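PDB 6EF6: aminoglycoside phosphotransferase from Mycobacterium smegmatis, which phosphorylates (S)-1-amino-2-propanol as the kinase of the aminoacetone utilization microcompartment, on a fold shared with aminoglycoside phosphotransferases and protein kinases. Local coordinates for residues Val99-Pro104 / His128-Gly133; Asn236-Ser241 / Thr249-Asp254; Ser52-Tyr57 / Ile67-Arg72. All blocks are in the same frame, centred on the assembly; numbering follows the deposited sequence.

Contact 1 (Val99-Pro104 / His128-Gly133); sequences VPTVVP and HFEMVG. With BEZ (benzoic acid), chain B.
Phe-129 reaches Pro-100 because its chi1 of -63° sets CG anti to the carbonyl carbon, beside the backbone N, and carries the ring from the strand to the flank of the proline; Val-103, with CG1 anti to its own N, leaves CG2 lying over the strand backbone. The contact belongs to the N-terminal lobe of the kinase-like fold, where the segment 99-104 that follows helix 78-94 runs beside the last residues of strand 124-130, the strand that leads toward the C-terminal lobe. The principle at work is that a single beta bridge can fix a loop while the side chains round it line a pocket. Val-102 and Phe-129 form that bridge. Thr-101 O receives Glu-130 N at 2.9 Å, and Val-103 N meets His-128 O at 2.7 Å. Two waters join the backbones further: one accepts from Thr-101 N and donates to Glu-130 O, the other donates to Val-103 O and accepts from His-128 N.

Side chains pack round the bridge. Pro-100 CB touches Phe-129 CD1 at 3.5 Å, and Val-102 CG2 comes to CE1 of the same ring at 3.8 Å. Next to them, Val-103 CB sits over a face of the His-128 imidazole, a CH-pi contact in which the two side chains run alongside one another; His-128 NE2 is bonded to Ser-66 OG. Farther out, Thr-101 CG2 rests against the carboxylate end of Glu-130, whose OE2 is tied through a third water to Val-102 O. The benzoic acid packs on Phe-129 and Pro-100: its C6 lies over one face of the Phe-129 ring, 3.6 Å from CD2, while Pro-100 CG approaches its C5 at 3.7 Å.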
loop_
_atom_site.group_PDB
_atom_site.type_symbol
_atom_site.label_atom_id
_atom_site.label_comp_id
_atom_site.label_asym_id
_atom_site.label_seq_id
_atom_site.Cartn_x
_atom_site.Cartn_y
_atom_site.Cartn_z
ATOM N N VAL A 99 -10.949 9.543 3.807
ATOM C CA VAL A 99 -9.565 9.318 4.220
ATOM C C VAL A 99 -9.363 9.754 5.670
ATOM O O VAL A 99 -10.243 10.409 6.223
ATOM C CB VAL A 99 -8.575 10.039 3.279
ATOM C CG1 VAL A 99 -8.733 9.577 1.846
ATOM C CG2 VAL A 99 -8.724 11.550 3.334
ATOM N N PRO A 100 -8.226 9.481 6.285
ATOM C CA PRO A 100 -8.022 9.922 7.673
ATOM C C PRO A 100 -7.887 11.429 7.780
ATOM O O PRO A 100 -7.426 12.103 6.857
ATOM C CB PRO A 100 -6.708 9.249 8.075
ATOM C CG PRO A 100 -6.529 8.095 7.053
ATOM C CD PRO A 100 -7.078 8.691 5.799
ATOM N N THR A 101 -8.269 11.940 8.953
ATOM C CA THR A 101 -8.121 13.346 9.310
ATOM C C THR A 101 -7.008 13.497 10.335
ATOM O O THR A 101 -7.039 12.874 11.399
ATOM C CB THR A 101 -9.408 13.892 9.917
ATOM O OG1 THR A 101 -10.474 13.798 8.955
ATOM C CG2 THR A 101 -9.238 15.343 10.292
ATOM N N VAL A 102 -6.039 14.353 10.029
ATOM C CA VAL A 102 -4.916 14.542 10.926
ATOM C C VAL A 102 -5.364 15.336 12.154
ATOM O O VAL A 102 -6.149 16.289 12.052
ATOM C CB VAL A 102 -3.785 15.257 10.165
ATOM C CG1 VAL A 102 -2.690 15.696 11.150
ATOM C CG2 VAL A 102 -3.205 14.371 9.113
ATOM N N VAL A 103 -4.877 14.934 13.323
ATOM C CA VAL A 103 -5.045 15.692 14.569
ATOM C C VAL A 103 -3.758 16.479 14.796
ATOM O O VAL A 103 -2.718 15.865 15.064
ATOM C CB VAL A 103 -5.314 14.753 15.751
ATOM C CG1 VAL A 103 -5.324 15.519 17.096
ATOM C CG2 VAL A 103 -6.604 14.048 15.549
ATOM N N PRO A 104 -3.772 17.800 14.699
ATOM C CA PRO A 104 -2.536 18.540 14.963
ATOM C C PRO A 104 -2.123 18.467 16.422
ATOM O O PRO A 104 -2.949 18.325 17.329
ATOM C CB PRO A 104 -2.886 19.982 14.571
ATOM C CG PRO A 104 -4.025 19.844 13.612
ATOM C CD PRO A 104 -4.812 18.675 14.132
ATOM N N HIS A 128 -0.820 11.761 14.278
ATOM C CA HIS A 128 -2.031 11.453 15.033
ATOM C C HIS A 128 -3.232 11.671 14.127
ATOM O O HIS A 128 -3.306 12.693 13.437
ATOM C CB HIS A 128 -2.093 12.370 16.251
ATOM C CG HIS A 128 -3.070 11.962 17.310
ATOM N ND1 HIS A 128 -3.204 12.685 18.477
ATOM C CD2 HIS A 128 -3.918 10.913 17.423
ATOM C CE1 HIS A 128 -4.104 12.116 19.253
ATOM N NE2 HIS A 128 -4.547 11.031 18.647
ATOM N N PHE A 129 -4.147 10.707 14.084
ATOM C CA PHE A 129 -5.346 10.791 13.259
ATOM C C PHE A 129 -6.606 10.649 14.107
ATOM O O PHE A 129 -6.588 10.005 15.165
ATOM C CB PHE A 129 -5.356 9.652 12.214
ATOM C CG PHE A 129 -4.208 9.703 11.224
ATOM C CD1 PHE A 129 -4.242 10.576 10.142
ATOM C CD2 PHE A 129 -3.111 8.848 11.363
ATOM C CE1 PHE A 129 -3.194 10.599 9.212
ATOM C CE2 PHE A 129 -2.055 8.872 10.464
ATOM C CZ PHE A 129 -2.106 9.731 9.361
ATOM N N GLU A 130 -7.725 11.185 13.599
ATOM C CA GLU A 130 -9.007 10.966 14.249
ATOM C C GLU A 130 -9.394 9.500 14.123
ATOM O O GLU A 130 -8.909 8.773 13.243
ATOM C CB GLU A 130 -10.095 11.858 13.646
ATOM C CG GLU A 130 -9.815 13.349 13.816
ATOM C CD GLU A 130 -10.972 14.247 13.414
ATOM O OE1 GLU A 130 -11.976 13.745 12.868
ATOM O OE2 GLU A 130 -10.864 15.472 13.639
ATOM N N MET A 131 -10.284 9.069 15.013
ATOM C CA MET A 131 -10.761 7.692 14.981
ATOM C C MET A 131 -11.393 7.397 13.615
ATOM O O MET A 131 -11.966 8.274 12.957
ATOM C CB MET A 131 -11.760 7.448 16.121
ATOM C CG MET A 131 -12.225 6.031 16.255
ATOM S SD MET A 131 -10.863 4.879 16.367
ATOM C CE MET A 131 -11.701 3.323 16.553
ATOM N N VAL A 132 -11.227 6.154 13.170
ATOM C CA VAL A 132 -11.745 5.667 11.895
ATOM C C VAL A 132 -12.661 4.488 12.183
ATOM O O VAL A 132 -12.267 3.557 12.892
ATOM C CB VAL A 132 -10.589 5.228 10.981
ATOM C CG1 VAL A 132 -11.136 4.535 9.718
ATOM C CG2 VAL A 132 -9.711 6.411 10.599
ATOM N N GLY A 133 -13.879 4.521 11.633
ATOM C CA GLY A 133 -14.777 3.386 11.792
ATOM C C GLY A 133 -14.178 2.118 11.208
ATOM O O GLY A 133 -13.800 2.071 10.030
HETATM C C BEZ B . -2.098 4.802 8.833
HETATM O O1 BEZ B . -1.820 5.651 7.986
HETATM O O2 BEZ B . -1.243 3.922 9.136
HETATM C C1 BEZ B . -3.447 4.847 9.466
HETATM C C2 BEZ B . -3.964 3.729 10.093
HETATM C C3 BEZ B . -5.223 3.794 10.679
HETATM C C4 BEZ B . -5.958 4.969 10.620
HETATM C C5 BEZ B . -5.431 6.093 9.991
HETATM C C6 BEZ B . -4.184 6.021 9.407
HETATM O O HOH W 1 -9.178 9.868 10.772
HETATM O O HOH W 2 -8.408 16.980 13.585
HETATM O O HOH W 3 -0.231 14.657 14.213
#

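Contact 2 (Asn236-Ser241 / Thr249-Asp254); sequences NLLVDS and TVIDFD. With NA (sodium ion), chain D; BEZ (benzoic acid), chain B.
Asp-252 and Asn-236 meet at the point where a short hairpin hands over to a metal site, a worked case of a metal-binding aspartate lying just beyond a strand pair. Starting at its root, Asp-252 CB packs against the Asn-236 amide, 3.7 Å from OD1. CG follows anti to the backbone N (chi1 -169°), which points the carboxylate toward the sodium ion. The planes of carboxylate and amide stand 83° apart. At the tip the two oxygens part company. OD2 binds the sodium directly at 2.6 Å; OD1 accepts from water 6 at 3.0 Å and lies 2.9 Å from water 5, whose protons have competing acceptors. A further water is modelled between OD2 and Asn-236 OD1, but at distances so short that its details are doubtful. Asp-231 supplies another ligand to the metal, and the carbonyl of that same residue accepts Asn-236 ND2, fixing the rotation of the amide.

The backbone behind these groups is antiparallel. Leu-238 and Thr-249 are a hydrogen-bonded pair, joined in both directions, and just beyond the strands Ile-251 N adds a nearly straight bond of 2.9 Å to Asn-236 O. Leu-237 lies alongside Val-250 on the face covered by helix 147-163, whereas Leu-238 is on the other face and crosses Ile-251 at about a right angle, CD1 to CD1 at 4.0 Å. Ile-251 CD1 also meets C2 of the benzoic acid at 3.7 Å, and Asp-252 N offers O1 of that ligand a weak bond. His-229, Asp-231 and Asn-236 probably correspond to the catalytic-loop motif of the protein kinase and aminoglycoside phosphotransferase fold, and Asp-252 to the DFG aspartate.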
loop_
_atom_site.group_PDB
_atom_site.type_symbol
_atom_site.label_atom_id
_atom_site.label_comp_id
_atom_site.label_asym_id
_atom_site.label_seq_id
_atom_site.Cartn_x
_atom_site.Cartn_y
_atom_site.Cartn_z
ATOM N N ASN A 236 -6.549 -2.364 3.888
ATOM C CA ASN A 236 -6.369 -0.924 4.084
ATOM C C ASN A 236 -7.624 -0.112 3.776
ATOM O O ASN A 236 -7.564 1.133 3.737
ATOM C CB ASN A 236 -5.183 -0.429 3.260
ATOM C CG ASN A 236 -3.869 -0.714 3.942
ATOM O OD1 ASN A 236 -3.828 -0.944 5.155
ATOM N ND2 ASN A 236 -2.803 -0.717 3.201
ATOM N N LEU A 237 -8.782 -0.743 3.578
ATOM C CA LEU A 237 -10.053 -0.035 3.446
ATOM C C LEU A 237 -10.921 -0.495 4.602
ATOM O O LEU A 237 -11.524 -1.575 4.566
ATOM C CB LEU A 237 -10.691 -0.295 2.076
ATOM C CG LEU A 237 -10.163 0.623 0.946
ATOM C CD1 LEU A 237 -8.732 0.287 0.560
ATOM C CD2 LEU A 237 -11.075 0.575 -0.268
ATOM N N LEU A 238 -10.927 0.318 5.630
ATOM C CA LEU A 238 -11.645 0.028 6.863
ATOM C C LEU A 238 -13.119 0.388 6.729
ATOM O O LEU A 238 -13.481 1.366 6.080
ATOM C CB LEU A 238 -11.048 0.770 8.076
ATOM C CG LEU A 238 -9.594 0.395 8.375
ATOM C CD1 LEU A 238 -9.225 0.980 9.748
ATOM C CD2 LEU A 238 -9.297 -1.092 8.343
ATOM N N VAL A 239 -13.995 -0.404 7.353
ATOM C CA VAL A 239 -15.435 -0.202 7.202
ATOM C C VAL A 239 -16.119 -0.105 8.550
ATOM O O VAL A 239 -15.697 -0.724 9.523
ATOM C CB VAL A 239 -16.104 -1.318 6.378
ATOM C CG1 VAL A 239 -15.539 -1.353 5.021
ATOM C CG2 VAL A 239 -15.915 -2.654 7.065
ATOM N N ASP A 240 -17.216 0.641 8.579
ATOM C CA ASP A 240 -18.079 0.705 9.758
ATOM C C ASP A 240 -19.255 -0.265 9.695
ATOM O O ASP A 240 -20.096 -0.251 10.599
ATOM C CB ASP A 240 -18.577 2.144 10.003
ATOM C CG ASP A 240 -19.575 2.622 8.955
ATOM O OD1 ASP A 240 -19.890 1.844 8.025
ATOM O OD2 ASP A 240 -20.047 3.786 9.067
ATOM N N SER A 241 -19.335 -1.110 8.666
ATOM C CA SER A 241 -20.375 -2.132 8.571
ATOM C C SER A 241 -19.825 -3.296 7.759
ATOM O O SER A 241 -18.968 -3.108 6.894
ATOM C CB SER A 241 -21.658 -1.626 7.876
ATOM O OG SER A 241 -22.124 -0.389 8.399
ATOM N N THR A 249 -13.156 3.875 4.790
ATOM C CA THR A 249 -12.033 4.804 4.913
ATOM C C THR A 249 -10.763 4.172 4.388
ATOM O O THR A 249 -10.365 3.106 4.855
ATOM C CB THR A 249 -11.823 5.206 6.379
ATOM O OG1 THR A 249 -13.042 5.703 6.932
ATOM C CG2 THR A 249 -10.805 6.307 6.510
ATOM N N VAL A 250 -10.109 4.830 3.442
ATOM C CA VAL A 250 -8.824 4.370 2.950
ATOM C C VAL A 250 -7.752 4.838 3.916
ATOM O O VAL A 250 -7.703 6.030 4.250
ATOM C CB VAL A 250 -8.540 4.942 1.554
ATOM C CG1 VAL A 250 -7.185 4.370 1.024
ATOM C CG2 VAL A 250 -9.663 4.622 0.591
ATOM N N ILE A 251 -6.957 3.891 4.434
ATOM C CA ILE A 251 -5.927 4.218 5.406
ATOM C C ILE A 251 -4.554 3.887 4.803
ATOM O O ILE A 251 -4.427 3.318 3.706
ATOM C CB ILE A 251 -6.148 3.482 6.748
ATOM C CG1 ILE A 251 -6.010 1.976 6.588
ATOM C CG2 ILE A 251 -7.497 3.864 7.348
ATOM C CD1 ILE A 251 -5.697 1.251 7.891
ATOM N N ASP A 252 -3.498 4.214 5.553
ATOM C CA ASP A 252 -2.139 3.755 5.262
ATOM C C ASP A 252 -1.670 4.191 3.877
ATOM O O ASP A 252 -1.281 3.383 3.035
ATOM C CB ASP A 252 -2.015 2.238 5.424
ATOM C CG ASP A 252 -0.567 1.760 5.399
ATOM O OD1 ASP A 252 0.334 2.612 5.445
ATOM O OD2 ASP A 252 -0.351 0.531 5.321
ATOM N N PHE A 253 -1.621 5.520 3.722
ATOM C CA PHE A 253 -1.023 6.169 2.544
ATOM C C PHE A 253 0.514 6.218 2.628
ATOM O O PHE A 253 1.152 6.967 1.880
ATOM C CB PHE A 253 -1.623 7.581 2.316
ATOM C CG PHE A 253 -2.986 7.609 1.718
ATOM C CD1 PHE A 253 -4.128 7.269 2.462
ATOM C CD2 PHE A 253 -3.182 8.104 0.435
ATOM C CE1 PHE A 253 -5.392 7.346 1.910
ATOM C CE2 PHE A 253 -4.463 8.163 -0.103
ATOM C CZ PHE A 253 -5.559 7.799 0.614
ATOM N N ASP A 254 1.140 5.487 3.560
ATOM C CA ASP A 254 2.559 5.708 3.798
ATOM C C ASP A 254 3.456 5.237 2.652
ATOM O O ASP A 254 4.624 5.630 2.650
ATOM C CB ASP A 254 2.965 4.995 5.091
ATOM C CG ASP A 254 4.376 5.378 5.569
ATOM O OD1 ASP A 254 4.699 6.575 5.726
ATOM O OD2 ASP A 254 5.190 4.454 5.836
HETATM NA NA NA D . 1.587 -0.332 3.821
HETATM C C BEZ B . -2.098 4.802 8.833
HETATM O O1 BEZ B . -1.820 5.651 7.986
HETATM O O2 BEZ B . -1.243 3.922 9.136
HETATM C C1 BEZ B . -3.447 4.847 9.466
HETATM C C2 BEZ B . -3.964 3.729 10.093
HETATM C C3 BEZ B . -5.223 3.794 10.679
HETATM C C4 BEZ B . -5.958 4.969 10.620
HETATM C C5 BEZ B . -5.431 6.093 9.991
HETATM C C6 BEZ B . -4.184 6.021 9.407
HETATM O O HOH W 4 -1.788 -1.264 6.395
HETATM O O HOH W 5 1.678 1.709 2.984
HETATM O O HOH W 6 2.532 0.654 5.882
HETATM O O HOH W 7 3.397 -0.986 3.168
#

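Contact 3 (Ser52-Tyr57 / Ile67-Arg72); sequences SENATY and ILRVHR. With BEZ (benzoic acid), chain B; JFN ((2R)-1-methoxypropan-2-amine), chain C.
Asn-54 joins the two segments beyond the paired strands by offering its side-chain oxygen to Arg-72: OD1 receives Arg-72 N at 2.9 Å in an almost straight bond and a proton from water 8, which also contacts His-71 ND1. The other end of the amide, ND2, is spent on Asp-254 OD2, while the backbone N of Asn-54 is taken by Ser-52 OG at 2.7 Å, an ST turn. Thus one residue illustrates how a loop leading into a hairpin satisfies its polar atoms.

Along the strands the pairing is antiparallel. Tyr-57 and Leu-68 exchange two backbone bonds. Ala-55 O accepts Val-70 N at 2.8 Å, but the return bond, from Ala-55 N to Val-70 O, is weak, and water 9 bridges these two atoms. Between the two pairs, Thr-56 presses CG2 on Ile-67 CG2 at a tight 3.4 Å; its OG1, buried here, has no partner in the model.

Arg-69 divides its guanidinium. NH1 gives a bond of 2.9 Å to O1 of the benzoic acid, at the edge of the group, and NH2 forms a salt bridge with Glu-84 of helix 78-94. Glu-53 lies almost flat over the Arg-72 guanidinium, planes 15° apart; the attraction is of charges alone, and the place of OE2 is uncertain. The Arg-69/Glu-84 salt bridge is reminiscent of the lysine-glutamate pair of the kinase N-lobe, and the turn at Ser-52, between strands 45-48 and 55-61, probably corresponds to the nucleotide-binding loop.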
loop_
_atom_site.group_PDB
_atom_site.type_symbol
_atom_site.label_atom_id
_atom_site.label_comp_id
_atom_site.label_asym_id
_atom_site.label_seq_id
_atom_site.Cartn_x
_atom_site.Cartn_y
_atom_site.Cartn_z
ATOM N N SER A 52 -0.770 -1.632 9.036
ATOM C CA SER A 52 0.425 -0.906 8.608
ATOM C C SER A 52 1.730 -1.612 8.945
ATOM O O SER A 52 1.788 -2.348 9.914
ATOM C CB SER A 52 0.433 0.508 9.203
ATOM O OG SER A 52 1.691 1.120 9.026
ATOM N N GLU A 53 2.797 -1.347 8.188
ATOM C CA GLU A 53 4.139 -1.742 8.612
ATOM C C GLU A 53 4.676 -0.851 9.731
ATOM O O GLU A 53 5.642 -1.227 10.406
ATOM C CB GLU A 53 5.107 -1.643 7.434
ATOM C CG GLU A 53 5.315 -2.907 6.642
ATOM C CD GLU A 53 6.720 -2.976 6.056
ATOM O OE1 GLU A 53 7.676 -3.246 6.817
ATOM O OE2 GLU A 53 6.870 -2.740 4.837
ATOM N N ASN A 54 4.103 0.328 9.918
ATOM C CA ASN A 54 4.422 1.180 11.051
ATOM C C ASN A 54 3.607 0.706 12.249
ATOM O O ASN A 54 2.586 0.019 12.105
ATOM C CB ASN A 54 4.069 2.637 10.705
ATOM C CG ASN A 54 4.776 3.119 9.442
ATOM O OD1 ASN A 54 5.995 3.128 9.366
ATOM N ND2 ASN A 54 4.008 3.454 8.424
ATOM N N ALA A 55 4.062 1.062 13.439
ATOM C CA ALA A 55 3.315 0.752 14.653
ATOM C C ALA A 55 2.175 1.756 14.780
ATOM O O ALA A 55 2.417 2.958 14.877
ATOM C CB ALA A 55 4.255 0.829 15.854
ATOM N N THR A 56 0.935 1.274 14.773
ATOM C CA THR A 56 -0.250 2.120 14.844
ATOM C C THR A 56 -1.081 1.710 16.052
ATOM O O THR A 56 -1.259 0.514 16.302
ATOM C CB THR A 56 -1.055 1.969 13.547
ATOM O OG1 THR A 56 -0.262 2.447 12.437
ATOM C CG2 THR A 56 -2.356 2.785 13.600
ATOM N N TYR A 57 -1.500 2.691 16.853
ATOM C CA TYR A 57 -2.126 2.443 18.146
ATOM C C TYR A 57 -3.490 3.106 18.223
ATOM O O TYR A 57 -3.665 4.258 17.805
ATOM C CB TYR A 57 -1.285 3.020 19.284
ATOM C CG TYR A 57 0.097 2.415 19.403
ATOM C CD1 TYR A 57 1.163 2.943 18.700
ATOM C CD2 TYR A 57 0.331 1.304 20.217
ATOM C CE1 TYR A 57 2.425 2.401 18.805
ATOM C CE2 TYR A 57 1.591 0.752 20.315
ATOM C CZ TYR A 57 2.635 1.310 19.605
ATOM O OH TYR A 57 3.875 0.733 19.712
ATOM N N ILE A 67 -6.141 7.642 16.742
ATOM C CA ILE A 67 -5.153 6.716 16.202
ATOM C C ILE A 67 -3.789 7.385 16.112
ATOM O O ILE A 67 -3.649 8.467 15.522
ATOM C CB ILE A 67 -5.590 6.162 14.836
ATOM C CG1 ILE A 67 -6.832 5.284 15.050
ATOM C CG2 ILE A 67 -4.461 5.376 14.223
ATOM C CD1 ILE A 67 -7.545 4.927 13.780
ATOM N N LEU A 68 -2.773 6.737 16.666
ATOM C CA LEU A 68 -1.418 7.275 16.627
ATOM C C LEU A 68 -0.531 6.375 15.764
ATOM O O LEU A 68 -0.409 5.174 16.040
ATOM C CB LEU A 68 -0.868 7.380 18.053
ATOM C CG LEU A 68 0.404 8.173 18.224
ATOM C CD1 LEU A 68 0.171 9.640 17.983
ATOM C CD2 LEU A 68 0.917 7.961 19.662
ATOM N N ARG A 69 0.082 6.932 14.725
ATOM C CA ARG A 69 0.972 6.194 13.834
ATOM C C ARG A 69 2.433 6.554 14.120
ATOM O O ARG A 69 2.838 7.710 13.928
ATOM C CB ARG A 69 0.636 6.533 12.380
ATOM C CG ARG A 69 1.520 5.854 11.350
ATOM C CD ARG A 69 1.041 6.203 9.940
ATOM N NE ARG A 69 1.431 7.544 9.562
ATOM C CZ ARG A 69 1.151 8.085 8.374
ATOM N NH1 ARG A 69 0.395 7.430 7.483
ATOM N NH2 ARG A 69 1.650 9.264 8.087
ATOM N N VAL A 70 3.231 5.577 14.544
ATOM C CA VAL A 70 4.661 5.777 14.797
ATOM C C VAL A 70 5.435 5.252 13.585
ATOM O O VAL A 70 5.449 4.050 13.314
ATOM C CB VAL A 70 5.110 5.078 16.086
ATOM C CG1 VAL A 70 6.632 5.241 16.301
ATOM C CG2 VAL A 70 4.371 5.630 17.303
ATOM N N HIS A 71 6.104 6.138 12.850
ATOM C CA HIS A 71 6.765 5.736 11.613
ATOM C C HIS A 71 8.009 4.922 11.906
ATOM O O HIS A 71 8.794 5.236 12.809
ATOM C CB HIS A 71 7.146 6.974 10.809
ATOM C CG HIS A 71 5.984 7.627 10.146
ATOM N ND1 HIS A 71 5.662 7.385 8.833
ATOM C CD2 HIS A 71 5.055 8.493 10.609
ATOM C CE1 HIS A 71 4.571 8.069 8.523
ATOM N NE2 HIS A 71 4.196 8.769 9.577
ATOM N N ARG A 72 8.187 3.850 11.148
ATOM C CA ARG A 72 9.389 3.082 11.323
ATOM C C ARG A 72 10.614 3.909 10.932
ATOM O O ARG A 72 10.525 4.944 10.267
ATOM C CB ARG A 72 9.306 1.748 10.595
ATOM C CG ARG A 72 9.175 1.850 9.126
ATOM C CD ARG A 72 9.034 0.439 8.598
ATOM N NE ARG A 72 9.095 0.375 7.148
ATOM C CZ ARG A 72 8.056 0.586 6.351
ATOM N NH1 ARG A 72 8.206 0.493 5.038
ATOM N NH2 ARG A 72 6.869 0.882 6.864
HETATM C C BEZ B . -2.098 4.802 8.833
HETATM O O1 BEZ B . -1.820 5.651 7.986
HETATM O O2 BEZ B . -1.243 3.922 9.136
HETATM C C1 BEZ B . -3.447 4.847 9.466
HETATM C C2 BEZ B . -3.964 3.729 10.093
HETATM C C3 BEZ B . -5.223 3.794 10.679
HETATM C C4 BEZ B . -5.958 4.969 10.620
HETATM C C5 BEZ B . -5.431 6.093 9.991
HETATM C C6 BEZ B . -4.184 6.021 9.407
HETATM C C07 JFN C . 2.985 -6.567 5.294
HETATM C C08 JFN C . 4.601 -4.502 2.677
HETATM C C09 JFN C . 3.565 -5.311 3.447
HETATM C C15 JFN C . 3.915 -3.790 1.523
HETATM N N04 JFN C . 5.152 -3.460 3.513
HETATM O O02 JFN C . 4.034 -6.141 4.457
HETATM O O HOH W 8 7.073 5.138 7.602
HETATM O O HOH W 9 7.043 1.821 13.717
#

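Overall arrangement
The three contacts surround one benzoic acid from different parts of the two-lobed kinase fold. Contacts 1 and 3 share the N-lobe sheet, where strands 124-130 and 64-70 are neighbours; Phe-129 N lies 2.7 Å from Ile-67 O, probably hydrogen-bonded, and the centres of contacts 1 and 3 are about 13 Å apart. Contact 2, centre to centre about 11 Å from contact 1 and about 14 Å from contact 3, borders the pocket from the metal side. It abuts contact 1 where Val-132 CG1 packs on Thr-249 CB at 3.5 Å, and meets contact 3 where Asp-252 OD2 stands 3.7 Å from Ser-52 CA. The ligand therefore sits in the cleft where lobes, connecting segment and sodium site converge.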